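Local atomic coordinates of mitochondrial enolase superfamily member 1 (Homo sapiens, PDB entry 4A35), a protein that catalyses the magnesium-dependent dehydration of L-fuconate to 2-keto-3-deoxy-L-fuconate, a step in L-fucose catabolism. Residues A[14-19]-A[427-432]; A[5-10]-A[75-80]. All blocks are in the same frame, centred on the assembly; numbering follows the deposited sequence.

Contact 1. Residues A[14-19]-A[427-432]; sequences DVRFPT and HQYPDG. With EDO (1,2-ethanediol), chain D.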
ATOM      1  N   ASP A  14     -20.842  -3.618   6.283  1.00 20.08           N
ATOM      2  CA  ASP A  14     -20.004  -2.738   7.098  1.00 19.82           C
ATOM      3  C   ASP A  14     -20.448  -2.936   8.551  1.00 20.55           C
ATOM      4  O   ASP A  14     -21.559  -2.532   8.895  1.00 19.68           O
ATOM      5  CB  ASP A  14     -20.242  -1.281   6.605  1.00 20.25           C
ATOM      6  CG  ASP A  14     -19.353  -0.231   7.219  1.00 21.64           C
ATOM      7  OD1 ASP A  14     -18.784  -0.492   8.322  1.00 19.69           O
ATOM      8  OD2 ASP A  14     -19.270   0.891   6.636  1.00 21.79           O
ATOM      9  N   VAL A  15     -19.625  -3.630   9.392  1.00 18.52           N
ATOM     10  CA  VAL A  15     -19.974  -3.940  10.790  1.00 17.82           C
ATOM     11  C   VAL A  15     -19.024  -3.177  11.706  1.00 18.78           C
ATOM     12  O   VAL A  15     -17.819  -3.288  11.532  1.00 18.49           O
ATOM     13  CB  VAL A  15     -19.939  -5.476  11.067  1.00 20.44           C
ATOM     14  CG1 VAL A  15     -20.483  -5.809  12.451  1.00 21.51           C
ATOM     15  CG2 VAL A  15     -20.714  -6.239   9.994  1.00 21.28           C
ATOM     16  N   ARG A  16     -19.546  -2.381  12.649  1.00 17.26           N
ATOM     17  CA  ARG A  16     -18.669  -1.571  13.477  1.00 17.90           C
ATOM     18  C   ARG A  16     -19.031  -1.662  14.916  1.00 19.98           C
ATOM     19  O   ARG A  16     -20.201  -1.613  15.274  1.00 20.14           O
ATOM     20  CB  ARG A  16     -18.713  -0.068  13.029  1.00 17.16           C
ATOM     21  CG  ARG A  16     -18.326   0.144  11.546  1.00 19.13           C
ATOM     22  CD  ARG A  16     -18.282   1.628  11.194  1.00 20.15           C
ATOM     23  NE  ARG A  16     -18.172   1.770   9.738  1.00 21.55           N
ATOM     24  CZ  ARG A  16     -17.814   2.883   9.108  1.00 28.11           C
ATOM     25  NH1 ARG A  16     -17.494   3.974   9.800  1.00 20.23           N
ATOM     26  NH2 ARG A  16     -17.749   2.907   7.791  1.00 17.15           N
ATOM     27  N   PHE A  17     -17.998  -1.861  15.752  1.00 17.59           N
ATOM     28  CA  PHE A  17     -18.177  -1.923  17.190  1.00 17.76           C
ATOM     29  C   PHE A  17     -17.656  -0.607  17.781  1.00 18.89           C
ATOM     30  O   PHE A  17     -16.527  -0.185  17.494  1.00 18.45           O
ATOM     31  CB  PHE A  17     -17.526  -3.193  17.806  1.00 19.29           C
ATOM     32  CG  PHE A  17     -18.102  -4.470  17.211  1.00 18.76           C
ATOM     33  CD1 PHE A  17     -19.239  -5.065  17.760  1.00 22.09           C
ATOM     34  CD2 PHE A  17     -17.538  -5.043  16.064  1.00 19.71           C
ATOM     35  CE1 PHE A  17     -19.814  -6.207  17.174  1.00 22.53           C
ATOM     36  CE2 PHE A  17     -18.111  -6.188  15.475  1.00 22.58           C
ATOM     37  CZ  PHE A  17     -19.246  -6.759  16.032  1.00 22.34           C
ATOM     38  N   PRO A  18     -18.428  -0.016  18.724  1.00 18.50           N
ATOM     39  CA  PRO A  18     -18.023   1.294  19.301  1.00 16.65           C
ATOM     40  C   PRO A  18     -16.983   1.166  20.431  1.00 20.38           C
ATOM     41  O   PRO A  18     -17.165   1.656  21.541  1.00 21.13           O
ATOM     42  CB  PRO A  18     -19.344   1.880  19.789  1.00 18.66           C
ATOM     43  CG  PRO A  18     -20.190   0.616  20.161  1.00 23.40           C
ATOM     44  CD  PRO A  18     -19.813  -0.400  19.107  1.00 20.14           C
ATOM     45  N   THR A  19     -15.871   0.520  20.152  1.00 18.98           N
ATOM     46  CA  THR A  19     -14.878   0.248  21.200  1.00 19.98           C
ATOM     47  C   THR A  19     -14.197   1.548  21.715  1.00 21.86           C
ATOM     48  O   THR A  19     -13.756   1.558  22.873  1.00 21.67           O
ATOM     49  CB  THR A  19     -13.886  -0.820  20.760  1.00 29.98           C
ATOM     50  OG1 THR A  19     -13.377  -0.452  19.526  1.00 23.31           O
ATOM     51  CG2 THR A  19     -14.531  -2.214  20.610  1.00 33.12           C
ATOM     52  N   HIS A 427     -24.945  -4.137  14.786  1.00 20.84           N
ATOM     53  CA  HIS A 427     -23.724  -3.314  14.631  1.00 20.14           C
ATOM     54  C   HIS A 427     -23.410  -2.845  13.185  1.00 22.34           C
ATOM     55  O   HIS A 427     -22.394  -2.155  12.947  1.00 18.28           O
ATOM     56  CB  HIS A 427     -22.538  -4.118  15.206  1.00 19.73           C
ATOM     57  CG  HIS A 427     -22.662  -4.311  16.682  1.00 22.64           C
ATOM     58  ND1 HIS A 427     -23.292  -5.444  17.218  1.00 23.42           N
ATOM     59  CD2 HIS A 427     -22.299  -3.484  17.691  1.00 23.62           C
ATOM     60  CE1 HIS A 427     -23.264  -5.274  18.535  1.00 24.83           C
ATOM     61  NE2 HIS A 427     -22.660  -4.119  18.865  1.00 24.89           N
ATOM     62  N   GLN A 428     -24.340  -3.133  12.244  1.00 22.89           N
ATOM     63  CA  GLN A 428     -24.200  -2.690  10.868  1.00 22.95           C
ATOM     64  C   GLN A 428     -24.224  -1.157  10.809  1.00 24.67           C
ATOM     65  O   GLN A 428     -25.020  -0.504  11.509  1.00 22.68           O
ATOM     66  CB  GLN A 428     -25.320  -3.272  10.035  1.00 25.00           C
ATOM     67  CG  GLN A 428     -25.028  -3.316   8.577  1.00 32.06           C
ATOM     68  CD  GLN A 428     -25.979  -4.198   7.828  1.00 38.68           C
ATOM     69  OE1 GLN A 428     -26.738  -5.021   8.404  1.00 39.09           O
ATOM     70  NE2 GLN A 428     -25.888  -4.085   6.513  1.00 31.31           N
ATOM     71  N   TYR A 429     -23.243  -0.608  10.114  1.00 19.79           N
ATOM     72  CA  TYR A 429     -23.099   0.835   9.972  1.00 19.83           C
ATOM     73  C   TYR A 429     -23.609   1.291   8.571  1.00 22.58           C
ATOM     74  O   TYR A 429     -23.147   0.760   7.550  1.00 21.79           O
ATOM     75  CB  TYR A 429     -21.640   1.272  10.210  1.00 20.70           C
ATOM     76  CG  TYR A 429     -21.506   2.776  10.123  1.00 23.80           C
ATOM     77  CD1 TYR A 429     -21.755   3.582  11.232  1.00 27.73           C
ATOM     78  CD2 TYR A 429     -21.190   3.405   8.915  1.00 25.85           C
ATOM     79  CE1 TYR A 429     -21.729   4.977  11.136  1.00 29.81           C
ATOM     80  CE2 TYR A 429     -21.118   4.801   8.818  1.00 27.65           C
ATOM     81  CZ  TYR A 429     -21.419   5.580   9.931  1.00 33.12           C
ATOM     82  OH  TYR A 429     -21.398   6.954   9.873  1.00 35.28           O
ATOM     83  N   PRO A 430     -24.472   2.323   8.469  1.00 22.25           N
ATOM     84  CA  PRO A 430     -24.976   3.212   9.536  1.00 21.74           C
ATOM     85  C   PRO A 430     -26.345   2.858  10.142  1.00 24.55           C
ATOM     86  O   PRO A 430     -26.780   3.535  11.077  1.00 25.88           O
ATOM     87  CB  PRO A 430     -25.130   4.538   8.769  1.00 24.01           C
ATOM     88  CG  PRO A 430     -25.661   4.082   7.413  1.00 28.42           C
ATOM     89  CD  PRO A 430     -24.886   2.805   7.124  1.00 24.02           C
ATOM     90  N   ASP A 431     -27.021   1.817   9.641  1.00 21.82           N
ATOM     91  CA  ASP A 431     -28.426   1.619  10.038  1.00 23.14           C
ATOM     92  C   ASP A 431     -28.743   0.559  11.120  1.00 26.67           C
ATOM     93  O   ASP A 431     -29.901   0.432  11.502  1.00 27.18           O
ATOM     94  CB  ASP A 431     -29.265   1.377   8.766  1.00 25.61           C
ATOM     95  CG  ASP A 431     -29.256   2.575   7.800  1.00 39.73           C
ATOM     96  OD1 ASP A 431     -29.216   3.744   8.285  1.00 38.66           O
ATOM     97  OD2 ASP A 431     -29.206   2.346   6.572  1.00 45.51           O
ATOM     98  N   GLY A 432     -27.737  -0.088  11.705  1.00 24.30           N
ATOM     99  CA  GLY A 432     -27.963  -1.037  12.786  1.00 24.93           C
ATOM    100  C   GLY A 432     -28.377  -0.305  14.052  1.00 24.27           C
ATOM    101  O   GLY A 432     -28.072   0.887  14.196  1.00 22.63           O
TER
HETATM  102  C1  EDO D1447     -18.678   5.020  13.174  1.00 33.62           C
HETATM  103  O1  EDO D1447     -17.465   4.463  12.655  1.00 31.47           O
HETATM  104  C2  EDO D1447     -18.983   6.425  12.560  1.00 40.56           C
HETATM  105  O2  EDO D1447     -17.785   7.143  12.255  1.00 44.13           O
HETATM  106  O   HOH W   1     -21.256   1.583   5.175  1.00 21.60           O
HETATM  107  O   HOH W   2     -23.461  -2.684   5.261  1.00 30.97           O
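Val-15 and Gln-428 form a single beta bridge, flanked by two nearly straight backbone hydrogen bonds: Tyr-429 N to Asp-14 O (2.8 Å) and Arg-16 N to His-427 O (2.9 Å). The end of strand 7-16 is thereby joined to the loop between helices 421-427 and 433-438.

The polar side chains centre on Arg-16. Extended from CG to NE, it lays its guanidinium on one face of the Tyr-429 ring, planes 20° apart; CZ stands 4.0 Å from the ring centroid, an off-centre cation-pi contact. Its rotation is fixed by a side-on, two-nitrogen grip on Asp-14: NE meets OD1 at 2.7 Å and NH2 meets OD2 at 2.8 Å. Glu-64 provides a second salt bridge to NH2, and NH1 donates to O1 of a 1,2-ethanediol. A water bridges Asp-14 OD2 and Tyr-429 O.

Among the rings, Phe-17 places CE1 over the centre of the His-427 imidazole, an oblique aromatic pair with planes at 36°. His-427 CB packs 3.8 Å from Val-15 CG1, and chi1 of -66°, with CG beside the backbone N, brings the ring against Phe-17, while its ND1 is bonded to Ser-423 O.

Two carboxylates and the Tyr-429 face probably hold the Arg-16 guanidinium in one orientation, its single positive charge probably shared between Asp-14 and Glu-64.

Contact 2. Residues A[5-10]-A[75-80]; sequences GRISRL and HHVLNK
A type II beta turn, Val-77 to Lys-80, docks against Ile-7 at the start of strand 7-16, an outermost strand of the three-stranded antiparallel sheet in the N-terminal domain. The backbone of Ile-7 is held at both polar atoms: its N donates to Lys-80 O (2.8 Å, nearly straight at 171°), and its O accepts from Asn-79 N (2.8 Å, more bent at 141°). On the sheet side of the strand, a classic beta bulge sets Ser-8 and Arg-9 opposite the single residue Glu-43 of strand 36-44, and Arg-9 NH1 adds a salt bridge to the Glu-43 carboxylate.

Apolar packing joins the turn to the strand. Ile-7 comes across Val-77 at about a right angle, CD1 standing 3.8 Å from Val-77 CG2, while CG2 of Ile-7 rests against Val-77 O. The other methyl of Val-77, CG1, meets Leu-10 CD1 at 3.6 Å, and Leu-78 CD2 packs against the backbone of Arg-9 and Leu-10, 3.7 Å from Leu-10 N. Replacing Ile-7 by an alanine is likely to open a gap beside Val-77 CG2 and Ile-85 of helix 82-86, which the isoleucine also touches.

Arg-6 closes the contact at the surface. Bent at chi3, its chain passes over the Asn-79 carbonyl, and NE is left to a salt bridge with Asp-81. NH1 reaches Asn-79 O at 2.9 Å; the oxygen lies near the guanidinium plane, but the nitrogen sits 40° out of the carbonyl plane.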
ATOM      1  N   GLY A   5     -20.546 -27.401  -5.808  1.00 27.22           N
ATOM      2  CA  GLY A   5     -21.296 -26.169  -5.899  1.00 27.61           C
ATOM      3  C   GLY A   5     -20.647 -25.042  -6.657  1.00 29.12           C
ATOM      4  O   GLY A   5     -19.426 -24.963  -6.775  1.00 27.94           O
ATOM      5  N   ARG A   6     -21.512 -24.208  -7.218  1.00 26.36           N
ATOM      6  CA  ARG A   6     -21.188 -22.970  -7.915  1.00 26.03           C
ATOM      7  C   ARG A   6     -21.492 -21.819  -6.970  1.00 29.31           C
ATOM      8  O   ARG A   6     -22.575 -21.777  -6.394  1.00 27.05           O
ATOM      9  CB  ARG A   6     -21.979 -22.844  -9.230  1.00 26.41           C
ATOM     10  CG  ARG A   6     -21.416 -21.718 -10.100  1.00 29.74           C
ATOM     11  CD  ARG A   6     -21.971 -21.696 -11.513  1.00 36.11           C
ATOM     12  NE  ARG A   6     -21.653 -22.917 -12.266  1.00 48.15           N
ATOM     13  CZ  ARG A   6     -20.719 -23.023 -13.203  1.00 68.22           C
ATOM     14  NH1 ARG A   6     -19.921 -21.998 -13.478  1.00 68.54           N
ATOM     15  NH2 ARG A   6     -20.552 -24.165 -13.850  1.00 57.10           N
ATOM     16  N   ILE A   7     -20.540 -20.883  -6.810  1.00 27.76           N
ATOM     17  CA  ILE A   7     -20.754 -19.730  -5.940  1.00 27.31           C
ATOM     18  C   ILE A   7     -21.851 -18.874  -6.614  1.00 29.11           C
ATOM     19  O   ILE A   7     -21.711 -18.520  -7.770  1.00 28.26           O
ATOM     20  CB  ILE A   7     -19.429 -18.979  -5.667  1.00 29.11           C
ATOM     21  CG1 ILE A   7     -18.589 -19.860  -4.700  1.00 29.98           C
ATOM     22  CG2 ILE A   7     -19.719 -17.577  -5.082  1.00 27.62           C
ATOM     23  CD1 ILE A   7     -17.204 -19.711  -4.810  1.00 44.41           C
ATOM     24  N   SER A   8     -22.988 -18.700  -5.936  1.00 25.90           N
ATOM     25  CA  SER A   8     -24.166 -18.084  -6.532  1.00 26.15           C
ATOM     26  C   SER A   8     -24.459 -16.702  -6.004  1.00 29.94           C
ATOM     27  O   SER A   8     -25.066 -15.908  -6.725  1.00 31.52           O
ATOM     28  CB  SER A   8     -25.383 -18.984  -6.303  1.00 30.13           C
ATOM     29  OG  SER A   8     -25.496 -19.272  -4.921  1.00 36.49           O
ATOM     30  N   ARG A   9     -24.091 -16.417  -4.739  1.00 24.89           N
ATOM     31  CA  ARG A   9     -24.349 -15.129  -4.081  1.00 25.39           C
ATOM     32  C   ARG A   9     -23.175 -14.672  -3.245  1.00 24.70           C
ATOM     33  O   ARG A   9     -22.435 -15.485  -2.692  1.00 23.36           O
ATOM     34  CB  ARG A   9     -25.594 -15.189  -3.155  1.00 28.53           C
ATOM     35  CG  ARG A   9     -26.917 -15.618  -3.796  1.00 51.12           C
ATOM     36  CD  ARG A   9     -27.590 -16.704  -2.972  1.00 69.56           C
ATOM     37  NE  ARG A   9     -28.181 -17.756  -3.809  1.00 85.85           N
ATOM     38  CZ  ARG A   9     -28.312 -19.032  -3.449  1.00 98.32           C
ATOM     39  NH1 ARG A   9     -27.887 -19.443  -2.260  1.00 79.88           N
ATOM     40  NH2 ARG A   9     -28.856 -19.911  -4.282  1.00 87.65           N
ATOM     41  N   LEU A  10     -23.030 -13.357  -3.139  1.00 21.70           N
ATOM     42  CA  LEU A  10     -22.037 -12.737  -2.267  1.00 22.01           C
ATOM     43  C   LEU A  10     -22.710 -11.522  -1.619  1.00 26.57           C
ATOM     44  O   LEU A  10     -23.329 -10.705  -2.316  1.00 25.88           O
ATOM     45  CB  LEU A  10     -20.762 -12.320  -3.032  1.00 21.48           C
ATOM     46  CG  LEU A  10     -19.622 -11.660  -2.184  1.00 24.54           C
ATOM     47  CD1 LEU A  10     -18.255 -11.976  -2.762  1.00 24.35           C
ATOM     48  CD2 LEU A  10     -19.796 -10.083  -2.054  1.00 25.92           C
ATOM     49  N   HIS A  75     -17.277  -9.960  -8.894  1.00 22.06           N
ATOM     50  CA  HIS A  75     -17.511 -10.640 -10.192  1.00 22.86           C
ATOM     51  C   HIS A  75     -16.476 -11.814 -10.437  1.00 29.04           C
ATOM     52  O   HIS A  75     -16.788 -12.757 -11.184  1.00 28.79           O
ATOM     53  CB  HIS A  75     -17.501  -9.635 -11.346  1.00 22.33           C
ATOM     54  CG  HIS A  75     -16.125  -9.087 -11.625  1.00 24.37           C
ATOM     55  ND1 HIS A  75     -15.332  -9.612 -12.631  1.00 26.47           N
ATOM     56  CD2 HIS A  75     -15.445  -8.088 -11.011  1.00 23.32           C
ATOM     57  CE1 HIS A  75     -14.198  -8.911 -12.603  1.00 23.74           C
ATOM     58  NE2 HIS A  75     -14.224  -7.978 -11.664  1.00 23.32           N
ATOM     59  N   HIS A  76     -15.272 -11.750  -9.798  1.00 24.91           N
ATOM     60  CA  HIS A  76     -14.237 -12.818  -9.900  1.00 23.98           C
ATOM     61  C   HIS A  76     -14.645 -14.103  -9.178  1.00 26.92           C
ATOM     62  O   HIS A  76     -14.165 -15.171  -9.555  1.00 26.59           O
ATOM     63  CB  HIS A  76     -12.866 -12.387  -9.326  1.00 23.36           C
ATOM     64  CG  HIS A  76     -12.136 -11.344 -10.133  1.00 26.74           C
ATOM     65  ND1 HIS A  76     -11.860 -11.527 -11.490  1.00 30.07           N
ATOM     66  CD2 HIS A  76     -11.709 -10.112  -9.766  1.00 26.70           C
ATOM     67  CE1 HIS A  76     -11.240 -10.411 -11.878  1.00 28.13           C
ATOM     68  NE2 HIS A  76     -11.077  -9.566 -10.858  1.00 26.79           N
ATOM     69  N   VAL A  77     -15.509 -14.015  -8.138  1.00 24.45           N
ATOM     70  CA  VAL A  77     -15.879 -15.216  -7.383  1.00 25.47           C
ATOM     71  C   VAL A  77     -17.295 -15.678  -7.759  1.00 26.67           C
ATOM     72  O   VAL A  77     -17.574 -16.871  -7.687  1.00 25.27           O
ATOM     73  CB  VAL A  77     -15.691 -14.993  -5.838  1.00 30.73           C
ATOM     74  CG1 VAL A  77     -16.756 -14.075  -5.245  1.00 30.12           C
ATOM     75  CG2 VAL A  77     -15.597 -16.314  -5.067  1.00 31.20           C
ATOM     76  N   LEU A  78     -18.160 -14.767  -8.199  1.00 22.96           N
ATOM     77  CA  LEU A  78     -19.536 -15.096  -8.545  1.00 23.39           C
ATOM     78  C   LEU A  78     -19.597 -15.965  -9.809  1.00 27.62           C
ATOM     79  O   LEU A  78     -18.818 -15.755 -10.750  1.00 26.50           O
ATOM     80  CB  LEU A  78     -20.371 -13.817  -8.738  1.00 23.89           C
ATOM     81  CG  LEU A  78     -20.775 -13.073  -7.436  1.00 28.38           C
ATOM     82  CD1 LEU A  78     -21.355 -11.686  -7.785  1.00 30.03           C
ATOM     83  CD2 LEU A  78     -21.810 -13.896  -6.617  1.00 28.30           C
ATOM     84  N   ASN A  79     -20.473 -16.971  -9.799  1.00 26.77           N
ATOM     85  CA  ASN A  79     -20.687 -17.903 -10.913  1.00 29.08           C
ATOM     86  C   ASN A  79     -19.479 -18.817 -11.186  1.00 31.91           C
ATOM     87  O   ASN A  79     -19.383 -19.383 -12.260  1.00 33.91           O
ATOM     88  CB  ASN A  79     -21.111 -17.164 -12.204  1.00 34.20           C
ATOM     89  CG  ASN A  79     -22.252 -16.211 -11.976  1.00 57.12           C
ATOM     90  OD1 ASN A  79     -22.101 -14.987 -12.106  1.00 60.53           O
ATOM     91  ND2 ASN A  79     -23.367 -16.736 -11.495  1.00 41.98           N
ATOM     92  N   LYS A  80     -18.608 -19.000 -10.198  1.00 26.26           N
ATOM     93  CA  LYS A  80     -17.453 -19.888 -10.292  1.00 25.83           C
ATOM     94  C   LYS A  80     -17.722 -21.164  -9.518  1.00 26.64           C
ATOM     95  O   LYS A  80     -18.247 -21.088  -8.404  1.00 26.86           O
ATOM     96  CB  LYS A  80     -16.190 -19.204  -9.718  1.00 27.96           C
ATOM     97  CG  LYS A  80     -15.284 -18.545 -10.750  1.00 45.12           C
ATOM     98  CD  LYS A  80     -15.879 -17.262 -11.284  1.00 59.57           C
ATOM     99  CE  LYS A  80     -15.247 -16.771 -12.553  1.00 71.33           C
ATOM    100  NZ  LYS A  80     -16.004 -15.611 -13.086  1.00 85.03           N
TER

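In the fold
Both contacts use strand 7-16, an edge strand of the antiparallel sheet: contact 2 at its beginning and contact 1 at its end, centres about 26 Å apart. In sequence the segments alternate (5-10, 14-19, 75-80, 427-432), so the connections cross along the chain. Helix 63-73 relates the two: its first residues touch Asp-14 and Arg-16, and the loop that follows it supplies the turn of contact 2. That contact is local to the N-terminal domain and away from the annotated sites. Contact 1 instead brings the C-terminal residues back to this domain, with Phe-17 about 5 Å, between side chains, from Tyr-35, a probable substrate-binding residue.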